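Local coordinates for protein tRNA uridine(34) acetyltransferase (Methanocaldococcus infernus, PDB 6IA8) that catalyses formation of 5-carboxymethyluridine at the tRNA wobble position from acetyl-CoA, using S-adenosylmethionine and an iron-sulfur cluster, at residues I407-E412 with A421-R426; K393-D398 with E412-D417. One frame throughout, in Å; residues are numbered along the deposited sequence.

Interaction 1: I407-E412 with A421-R426; sequences IFLSFE and AFLRLR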
ATOM      1  N   ILE A 407      12.344  -8.798  -7.314  1.00 28.05           N
ATOM      2  CA  ILE A 407      12.248  -8.737  -8.767  1.00 29.07           C
ATOM      3  C   ILE A 407      10.944  -8.021  -9.100  1.00 27.58           C
ATOM      4  O   ILE A 407       9.855  -8.482  -8.739  1.00 30.13           O
ATOM      5  CB  ILE A 407      12.285 -10.137  -9.392  1.00 27.09           C
ATOM      6  CG1 ILE A 407      13.613 -10.843  -9.045  1.00 30.06           C
ATOM      7  CG2 ILE A 407      12.084 -10.019 -10.913  1.00 34.69           C
ATOM      8  CD1 ILE A 407      13.510 -11.909  -8.047  1.00 42.46           C
ATOM      9  N   PHE A 408      11.046  -6.886  -9.754  1.00 25.61           N
ATOM     10  CA  PHE A 408       9.878  -6.090 -10.124  1.00 26.56           C
ATOM     11  C   PHE A 408       9.670  -6.274 -11.617  1.00 32.47           C
ATOM     12  O   PHE A 408      10.477  -5.798 -12.424  1.00 28.62           O
ATOM     13  CB  PHE A 408      10.087  -4.625  -9.791  1.00 25.41           C
ATOM     14  CG  PHE A 408       8.889  -3.741 -10.098  1.00 31.59           C
ATOM     15  CD1 PHE A 408       7.802  -3.722  -9.253  1.00 30.42           C
ATOM     16  CD2 PHE A 408       8.867  -2.925 -11.206  1.00 32.38           C
ATOM     17  CE1 PHE A 408       6.700  -2.896  -9.486  1.00 27.90           C
ATOM     18  CE2 PHE A 408       7.786  -2.088 -11.461  1.00 31.40           C
ATOM     19  CZ  PHE A 408       6.691  -2.078 -10.601  1.00 30.30           C
ATOM     20  N   LEU A 409       8.653  -7.052 -11.971  1.00 28.27           N
ATOM     21  CA  LEU A 409       8.296  -7.337 -13.355  1.00 25.78           C
ATOM     22  C   LEU A 409       7.144  -6.440 -13.767  1.00 30.81           C
ATOM     23  O   LEU A 409       6.197  -6.271 -13.005  1.00 27.13           O
ATOM     24  CB  LEU A 409       7.863  -8.796 -13.516  1.00 27.55           C
ATOM     25  CG  LEU A 409       8.885  -9.885 -13.186  1.00 32.43           C
ATOM     26  CD1 LEU A 409       8.189 -11.259 -13.307  1.00 33.54           C
ATOM     27  CD2 LEU A 409      10.115  -9.822 -14.127  1.00 37.68           C
ATOM     28  N   SER A 410       7.180  -5.911 -14.987  1.00 27.41           N
ATOM     29  CA  SER A 410       6.100  -5.030 -15.407  1.00 26.56           C
ATOM     30  C   SER A 410       5.884  -5.130 -16.909  1.00 28.27           C
ATOM     31  O   SER A 410       6.783  -5.502 -17.664  1.00 33.58           O
ATOM     32  CB  SER A 410       6.387  -3.576 -14.991  1.00 29.54           C
ATOM     33  OG  SER A 410       7.578  -3.134 -15.608  1.00 31.43           O
ATOM     34  N   PHE A 411       4.655  -4.851 -17.323  1.00 27.72           N
ATOM     35  CA  PHE A 411       4.347  -4.569 -18.718  1.00 28.34           C
ATOM     36  C   PHE A 411       4.237  -3.059 -18.838  1.00 31.81           C
ATOM     37  O   PHE A 411       3.524  -2.424 -18.053  1.00 29.66           O
ATOM     38  CB  PHE A 411       3.058  -5.254 -19.175  1.00 28.34           C
ATOM     39  CG  PHE A 411       3.284  -6.654 -19.631  1.00 30.99           C
ATOM     40  CD1 PHE A 411       3.867  -6.901 -20.886  1.00 36.44           C
ATOM     41  CD2 PHE A 411       2.982  -7.720 -18.815  1.00 27.18           C
ATOM     42  CE1 PHE A 411       4.125  -8.208 -21.307  1.00 38.92           C
ATOM     43  CE2 PHE A 411       3.232  -9.034 -19.240  1.00 33.27           C
ATOM     44  CZ  PHE A 411       3.812  -9.278 -20.468  1.00 34.99           C
ATOM     45  N   GLU A 412       4.907  -2.492 -19.834  1.00 31.33           N
ATOM     46  CA  GLU A 412       5.063  -1.051 -19.927  1.00 34.53           C
ATOM     47  C   GLU A 412       5.219  -0.672 -21.385  1.00 32.78           C
ATOM     48  O   GLU A 412       5.913  -1.372 -22.118  1.00 30.28           O
ATOM     49  CB  GLU A 412       6.299  -0.604 -19.138  1.00 38.71           C
ATOM     50  CG  GLU A 412       6.642   0.861 -19.240  1.00 99.60           C
ATOM     51  CD  GLU A 412       7.964   1.201 -18.565  1.00102.31           C
ATOM     52  OE1 GLU A 412       8.352   0.484 -17.614  1.00 78.11           O
ATOM     53  OE2 GLU A 412       8.619   2.177 -18.998  1.00 88.09           O
ATOM     54  N   ALA A 421       0.831  -3.107 -15.928  1.00 29.64           N
ATOM     55  CA  ALA A 421       0.689  -4.182 -14.955  1.00 27.75           C
ATOM     56  C   ALA A 421       2.051  -4.448 -14.344  1.00 29.73           C
ATOM     57  O   ALA A 421       3.082  -4.200 -14.973  1.00 27.99           O
ATOM     58  CB  ALA A 421       0.160  -5.456 -15.604  1.00 27.70           C
ATOM     59  N   PHE A 422       2.054  -4.996 -13.130  1.00 25.23           N
ATOM     60  CA  PHE A 422       3.319  -5.298 -12.484  1.00 25.63           C
ATOM     61  C   PHE A 422       3.136  -6.459 -11.518  1.00 27.40           C
ATOM     62  O   PHE A 422       2.021  -6.759 -11.067  1.00 28.55           O
ATOM     63  CB  PHE A 422       3.905  -4.041 -11.792  1.00 24.42           C
ATOM     64  CG  PHE A 422       3.145  -3.576 -10.607  1.00 27.55           C
ATOM     65  CD1 PHE A 422       2.189  -2.596 -10.743  1.00 32.58           C
ATOM     66  CD2 PHE A 422       3.424  -4.069  -9.339  1.00 30.11           C
ATOM     67  CE1 PHE A 422       1.472  -2.123  -9.657  1.00 29.99           C
ATOM     68  CE2 PHE A 422       2.696  -3.606  -8.228  1.00 28.90           C
ATOM     69  CZ  PHE A 422       1.723  -2.649  -8.387  1.00 31.82           C
ATOM     70  N   LEU A 423       4.259  -7.103 -11.206  1.00 29.25           N
ATOM     71  CA  LEU A 423       4.295  -8.225 -10.282  1.00 26.13           C
ATOM     72  C   LEU A 423       5.548  -8.078  -9.428  1.00 25.73           C
ATOM     73  O   LEU A 423       6.635  -7.786  -9.952  1.00 27.34           O
ATOM     74  CB  LEU A 423       4.314  -9.561 -11.028  1.00 26.79           C
ATOM     75  CG  LEU A 423       4.356 -10.843 -10.223  1.00 30.39           C
ATOM     76  CD1 LEU A 423       3.708 -11.980 -11.036  1.00 34.57           C
ATOM     77  CD2 LEU A 423       5.754 -11.234  -9.799  1.00 31.05           C
ATOM     78  N   ARG A 424       5.384  -8.293  -8.113  1.00 26.10           N
ATOM     79  CA  ARG A 424       6.470  -8.222  -7.137  1.00 26.79           C
ATOM     80  C   ARG A 424       6.845  -9.641  -6.709  1.00 27.84           C
ATOM     81  O   ARG A 424       6.042 -10.342  -6.078  1.00 28.64           O
ATOM     82  CB  ARG A 424       6.031  -7.405  -5.929  1.00 27.81           C
ATOM     83  CG  ARG A 424       5.700  -5.954  -6.207  1.00 28.24           C
ATOM     84  CD  ARG A 424       5.437  -5.237  -4.896  1.00 28.24           C
ATOM     85  NE  ARG A 424       4.864  -3.899  -5.020  1.00 28.72           N
ATOM     86  CZ  ARG A 424       5.560  -2.807  -5.318  1.00 30.86           C
ATOM     87  NH1 ARG A 424       6.839  -2.903  -5.621  1.00 29.36           N
ATOM     88  NH2 ARG A 424       4.961  -1.627  -5.374  1.00 30.06           N
ATOM     89  N   LEU A 425       8.015 -10.095  -7.142  1.00 28.26           N
ATOM     90  CA  LEU A 425       8.531 -11.424  -6.839  1.00 26.19           C
ATOM     91  C   LEU A 425       9.727 -11.297  -5.901  1.00 30.05           C
ATOM     92  O   LEU A 425      10.580 -10.426  -6.086  1.00 31.24           O
ATOM     93  CB  LEU A 425       8.970 -12.114  -8.123  1.00 29.37           C
ATOM     94  CG  LEU A 425       9.393 -13.580  -8.057  1.00 34.98           C
ATOM     95  CD1 LEU A 425       8.199 -14.476  -7.756  1.00 36.96           C
ATOM     96  CD2 LEU A 425      10.017 -13.989  -9.416  1.00 40.19           C
ATOM     97  N   ARG A 426       9.800 -12.149  -4.887  1.00 30.25           N
ATOM     98  CA  ARG A 426      10.863 -12.033  -3.896  1.00 28.97           C
ATOM     99  C   ARG A 426      11.533 -13.377  -3.629  1.00 29.78           C
ATOM    100  O   ARG A 426      10.856 -14.401  -3.455  1.00 28.71           O
ATOM    101  CB  ARG A 426      10.311 -11.449  -2.580  1.00 29.02           C
ATOM    102  CG  ARG A 426      11.377 -11.430  -1.446  1.00 35.97           C
ATOM    103  CD  ARG A 426      10.841 -10.744  -0.146  1.00 34.96           C
ATOM    104  NE  ARG A 426      11.823 -10.833   0.931  1.00 29.95           N
ATOM    105  CZ  ARG A 426      12.863 -10.021   1.065  1.00 25.73           C
ATOM    106  NH1 ARG A 426      12.994  -9.012   0.230  1.00 29.54           N
ATOM    107  NH2 ARG A 426      13.733 -10.189   2.052  1.00 28.66           N
TER
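The ring of Phe408 lies against that of Phe422, CE1 of Phe408 coming within 3.5 Å of CD2 of Phe422. The planes are 27° from parallel, but the rings are displaced laterally past each other and share little face. Their centroids are 5.4 Å apart. Phe408 reaches its neighbour because CG stands anti to the backbone N (chi1 -178°). CE1 of the same ring also lies over one face of the Arg424 guanidinium, 3.9 Å from NH1 of Arg424, the two planes 45° apart. On the other face of the sheet Ile407, Leu409, Leu423 and Leu425 pack as an apolar layer, with CB of Ile407 4.1 Å from CB of Leu425.

Paired backbone bonds set this antiparallel register. The bond from Ile407 N to Leu425 O is 2.7 Å long and almost straight, whereas that from Ala421 N to Phe411 O is weak. Further out, Arg424 is held by Trp329 O and Gln445 OE1, and helix 469-484 covers Leu409, Phe411, Ala421 and Leu423. Phe408 itself touches Trp329. Without the ring, as with an alanine here, a gap is likely to open beside Phe422, and one face of the Arg424 guanidinium would lose its aromatic neighbour. The buried arginine thus has its nitrogens satisfied by hydrogen bonds while carbon lies against its flat face, a combination that should restrict its rotation.

Interaction 2: K393-D398 with E412-D417; sequences KLVRED and EDVKND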
ATOM      1  N   LYS A 393       6.354  -3.788 -23.689  1.00 33.42           N
ATOM      2  CA  LYS A 393       7.345  -4.820 -23.432  1.00 39.12           C
ATOM      3  C   LYS A 393       7.214  -5.307 -22.002  1.00 39.59           C
ATOM      4  O   LYS A 393       6.708  -4.584 -21.142  1.00 31.51           O
ATOM      5  CB  LYS A 393       8.766  -4.295 -23.625  1.00 39.18           C
ATOM      6  CG  LYS A 393       9.055  -3.801 -25.032  1.00 61.67           C
ATOM      7  CD  LYS A 393      10.548  -3.610 -25.259  1.00 71.22           C
ATOM      8  CE  LYS A 393      10.821  -2.936 -26.610  1.00122.38           C
ATOM      9  NZ  LYS A 393      10.009  -3.513 -27.724  1.00120.04           N
ATOM     10  N   LEU A 394       7.683  -6.537 -21.757  1.00 32.43           N
ATOM     11  CA  LEU A 394       7.845  -7.054 -20.399  1.00 39.87           C
ATOM     12  C   LEU A 394       9.197  -6.591 -19.880  1.00 46.31           C
ATOM     13  O   LEU A 394      10.214  -6.899 -20.485  1.00 42.00           O
ATOM     14  CB  LEU A 394       7.768  -8.581 -20.373  1.00 41.53           C
ATOM     15  CG  LEU A 394       7.240  -9.195 -19.064  1.00 50.75           C
ATOM     16  CD1 LEU A 394       7.028 -10.708 -19.232  1.00 63.07           C
ATOM     17  CD2 LEU A 394       8.148  -8.920 -17.906  1.00 46.76           C
ATOM     18  N   VAL A 395       9.211  -5.820 -18.805  1.00 33.31           N
ATOM     19  CA  VAL A 395      10.421  -5.186 -18.277  1.00 29.85           C
ATOM     20  C   VAL A 395      10.720  -5.780 -16.908  1.00 31.42           C
ATOM     21  O   VAL A 395       9.818  -6.216 -16.196  1.00 32.30           O
ATOM     22  CB  VAL A 395      10.251  -3.653 -18.166  1.00 35.82           C
ATOM     23  CG1 VAL A 395      11.479  -3.018 -17.537  1.00 37.98           C
ATOM     24  CG2 VAL A 395       9.979  -3.043 -19.550  1.00 43.47           C
ATOM     25  N   ARG A 396      11.994  -5.826 -16.548  1.00 30.33           N
ATOM     26  CA  ARG A 396      12.387  -6.383 -15.262  1.00 31.15           C
ATOM     27  C   ARG A 396      13.379  -5.459 -14.587  1.00 34.57           C
ATOM     28  O   ARG A 396      14.295  -4.965 -15.233  1.00 31.06           O
ATOM     29  CB  ARG A 396      13.030  -7.773 -15.415  1.00 32.44           C
ATOM     30  CG  ARG A 396      13.646  -8.315 -14.136  1.00 33.69           C
ATOM     31  CD  ARG A 396      14.135  -9.737 -14.357  1.00 36.62           C
ATOM     32  NE  ARG A 396      14.949 -10.218 -13.233  1.00 34.79           N
ATOM     33  CZ  ARG A 396      15.544 -11.401 -13.203  1.00 42.50           C
ATOM     34  NH1 ARG A 396      15.398 -12.221 -14.230  1.00 33.37           N
ATOM     35  NH2 ARG A 396      16.272 -11.753 -12.152  1.00 34.60           N
ATOM     36  N   GLU A 397      13.243  -5.292 -13.276  1.00 29.17           N
ATOM     37  CA  GLU A 397      14.194  -4.533 -12.474  1.00 28.39           C
ATOM     38  C   GLU A 397      14.327  -5.224 -11.131  1.00 26.50           C
ATOM     39  O   GLU A 397      13.307  -5.479 -10.477  1.00 28.76           O
ATOM     40  CB  GLU A 397      13.704  -3.102 -12.264  1.00 32.04           C
ATOM     41  CG  GLU A 397      14.614  -2.245 -11.403  1.00 36.49           C
ATOM     42  CD  GLU A 397      14.066  -0.841 -11.247  1.00 42.82           C
ATOM     43  OE1 GLU A 397      12.977  -0.531 -11.791  1.00 47.07           O
ATOM     44  OE2 GLU A 397      14.719  -0.046 -10.589  1.00 40.09           O
ATOM     45  N   ASP A 398      15.569  -5.508 -10.725  1.00 26.30           N
ATOM     46  CA  ASP A 398      15.870  -6.192  -9.475  1.00 29.75           C
ATOM     47  C   ASP A 398      16.464  -5.207  -8.472  1.00 29.84           C
ATOM     48  O   ASP A 398      17.192  -4.269  -8.845  1.00 29.01           O
ATOM     49  CB  ASP A 398      16.872  -7.336  -9.683  1.00 32.78           C
ATOM     50  CG  ASP A 398      16.304  -8.503 -10.526  1.00 38.10           C
ATOM     51  OD1 ASP A 398      15.186  -8.420 -11.058  1.00 33.70           O
ATOM     52  OD2 ASP A 398      16.967  -9.536 -10.588  1.00 35.11           O
ATOM     53  N   GLU A 412       4.907  -2.492 -19.834  1.00 31.33           N
ATOM     54  CA  GLU A 412       5.063  -1.051 -19.927  1.00 34.53           C
ATOM     55  C   GLU A 412       5.219  -0.672 -21.385  1.00 32.78           C
ATOM     56  O   GLU A 412       5.913  -1.372 -22.118  1.00 30.28           O
ATOM     57  CB  GLU A 412       6.299  -0.604 -19.138  1.00 38.71           C
ATOM     58  CG  GLU A 412       6.642   0.861 -19.240  1.00 99.60           C
ATOM     59  CD  GLU A 412       7.964   1.201 -18.565  1.00102.31           C
ATOM     60  OE1 GLU A 412       8.352   0.484 -17.614  1.00 78.11           O
ATOM     61  OE2 GLU A 412       8.619   2.177 -18.998  1.00 88.09           O
ATOM     62  N   ASP A 413       4.551   0.410 -21.791  1.00 29.18           N
ATOM     63  CA  ASP A 413       4.833   1.115 -23.040  1.00 29.95           C
ATOM     64  C   ASP A 413       6.135   1.864 -22.794  1.00 36.68           C
ATOM     65  O   ASP A 413       6.156   2.883 -22.100  1.00 34.42           O
ATOM     66  CB  ASP A 413       3.673   2.049 -23.383  1.00 35.78           C
ATOM     67  CG  ASP A 413       3.974   2.982 -24.535  1.00 33.06           C
ATOM     68  OD1 ASP A 413       5.156   3.072 -24.964  1.00 36.53           O
ATOM     69  OD2 ASP A 413       3.020   3.627 -25.034  1.00 37.58           O
ATOM     70  N   VAL A 414       7.241   1.360 -23.355  1.00 35.86           N
ATOM     71  CA  VAL A 414       8.547   1.918 -23.018  1.00 36.16           C
ATOM     72  C   VAL A 414       8.875   3.134 -23.857  1.00 42.23           C
ATOM     73  O   VAL A 414       9.867   3.811 -23.568  1.00 40.38           O
ATOM     74  CB  VAL A 414       9.681   0.890 -23.191  1.00 41.31           C
ATOM     75  CG1 VAL A 414       9.441  -0.324 -22.329  1.00 39.40           C
ATOM     76  CG2 VAL A 414       9.813   0.495 -24.668  1.00 36.80           C
ATOM     77  N   LYS A 415       8.085   3.415 -24.899  1.00 31.56           N
ATOM     78  CA  LYS A 415       8.227   4.677 -25.616  1.00 34.89           C
ATOM     79  C   LYS A 415       7.632   5.831 -24.817  1.00 40.67           C
ATOM     80  O   LYS A 415       8.260   6.883 -24.663  1.00 39.89           O
ATOM     81  CB  LYS A 415       7.559   4.576 -26.992  1.00 36.70           C
ATOM     82  CG  LYS A 415       7.509   5.876 -27.777  1.00 35.37           C
ATOM     83  CD  LYS A 415       6.937   5.646 -29.177  1.00 39.00           C
ATOM     84  CE  LYS A 415       6.830   6.958 -30.006  1.00 55.80           C
ATOM     85  NZ  LYS A 415       5.988   7.997 -29.355  1.00 77.04           N
ATOM     86  N   ASN A 416       6.402   5.673 -24.342  1.00 39.19           N
ATOM     87  CA  ASN A 416       5.708   6.741 -23.628  1.00 33.48           C
ATOM     88  C   ASN A 416       5.792   6.611 -22.124  1.00 34.97           C
ATOM     89  O   ASN A 416       5.250   7.462 -21.415  1.00 35.16           O
ATOM     90  CB  ASN A 416       4.238   6.780 -24.055  1.00 33.64           C
ATOM     91  CG  ASN A 416       4.102   7.007 -25.560  1.00 41.04           C
ATOM     92  OD1 ASN A 416       4.505   8.056 -26.069  1.00 42.94           O
ATOM     93  ND2 ASN A 416       3.556   6.035 -26.272  1.00 35.31           N
ATOM     94  N   ASP A 417       6.417   5.548 -21.636  1.00 30.89           N
ATOM     95  CA  ASP A 417       6.597   5.282 -20.205  1.00 35.12           C
ATOM     96  C   ASP A 417       5.260   5.179 -19.480  1.00 39.93           C
ATOM     97  O   ASP A 417       4.995   5.917 -18.540  1.00 37.68           O
ATOM     98  CB  ASP A 417       7.466   6.358 -19.553  1.00 50.74           C
ATOM     99  CG  ASP A 417       8.850   6.435 -20.166  1.00 97.82           C
ATOM    100  OD1 ASP A 417       9.376   5.384 -20.585  1.00 98.93           O
ATOM    101  OD2 ASP A 417       9.414   7.544 -20.231  1.00133.52           O
TER
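Val414 turns its two methyl groups to different partners on the neighbouring strand: CG1 meets CG2 of Val395 at 3.9 Å, and CG2 lies 4.1 Å from CE of Lys393. The two valines cross at a slant, whereas the lysine chain passes Val414 at about a right angle, touching it with a methylene near its end. With chi1 at -58°, Val414 has CG1 anti to its carbonyl carbon and CG2 between that carbon and the backbone N, which divides the methyls between the two neighbours. Glu412 flanks the group more loosely, its OE1 4.3 Å from CG2 of Val395.

Beneath these side chains Lys393 and Glu412 form an antiparallel hydrogen-bonded pair. Lys393 N donates to Glu412 O over 2.9 Å, and Glu412 N returns a bond to Lys393 O.

Beyond the pair, the segment 412-417 leaves the sheet in a turn organised by Asp413. OD1 of Asp413 accepts from the backbone N of Asn416 at 3.0 Å, approached from above the carboxylate plane, while OD2 of Asp413 takes ND2 of Asn416 at 2.8 Å. Farther along the other strand, Arg396 grips Asp398 side-on through NE and NH2, one nitrogen to each carboxylate oxygen; its NH2 also forms a salt bridge with Glu484. The arrangement is that of a beta hairpin, strands 392-401 and 404-413, at the margin of the acetyltransferase-domain sheet, with an Asx motif where the second strand runs out.

In the fold
Interactions 1 and 2 lie on the two sides of strand 404-413, their centres 10 Å apart, and share Glu412. Strand 392-401 is outermost in the mixed sheet and 418-427 lies inside it, so strand 404-413, between the two, serves both hairpins. Probable backbone hydrogen bonds continue the outer pairing alongside interaction 1: Ser410 O to Val395 N at 2.7 Å and Phe408 N to Glu397 O at 2.8 Å. Interaction 1 stands nearer the presumed acetyl-CoA site: the side chains of Arg424 and Phe411 come within about 3 Å of those of Gln445 and Tyr469, respectively, both assigned to it by similarity. In interaction 2, Glu412 is about 9 Å from Tyr469, side chain to side chain.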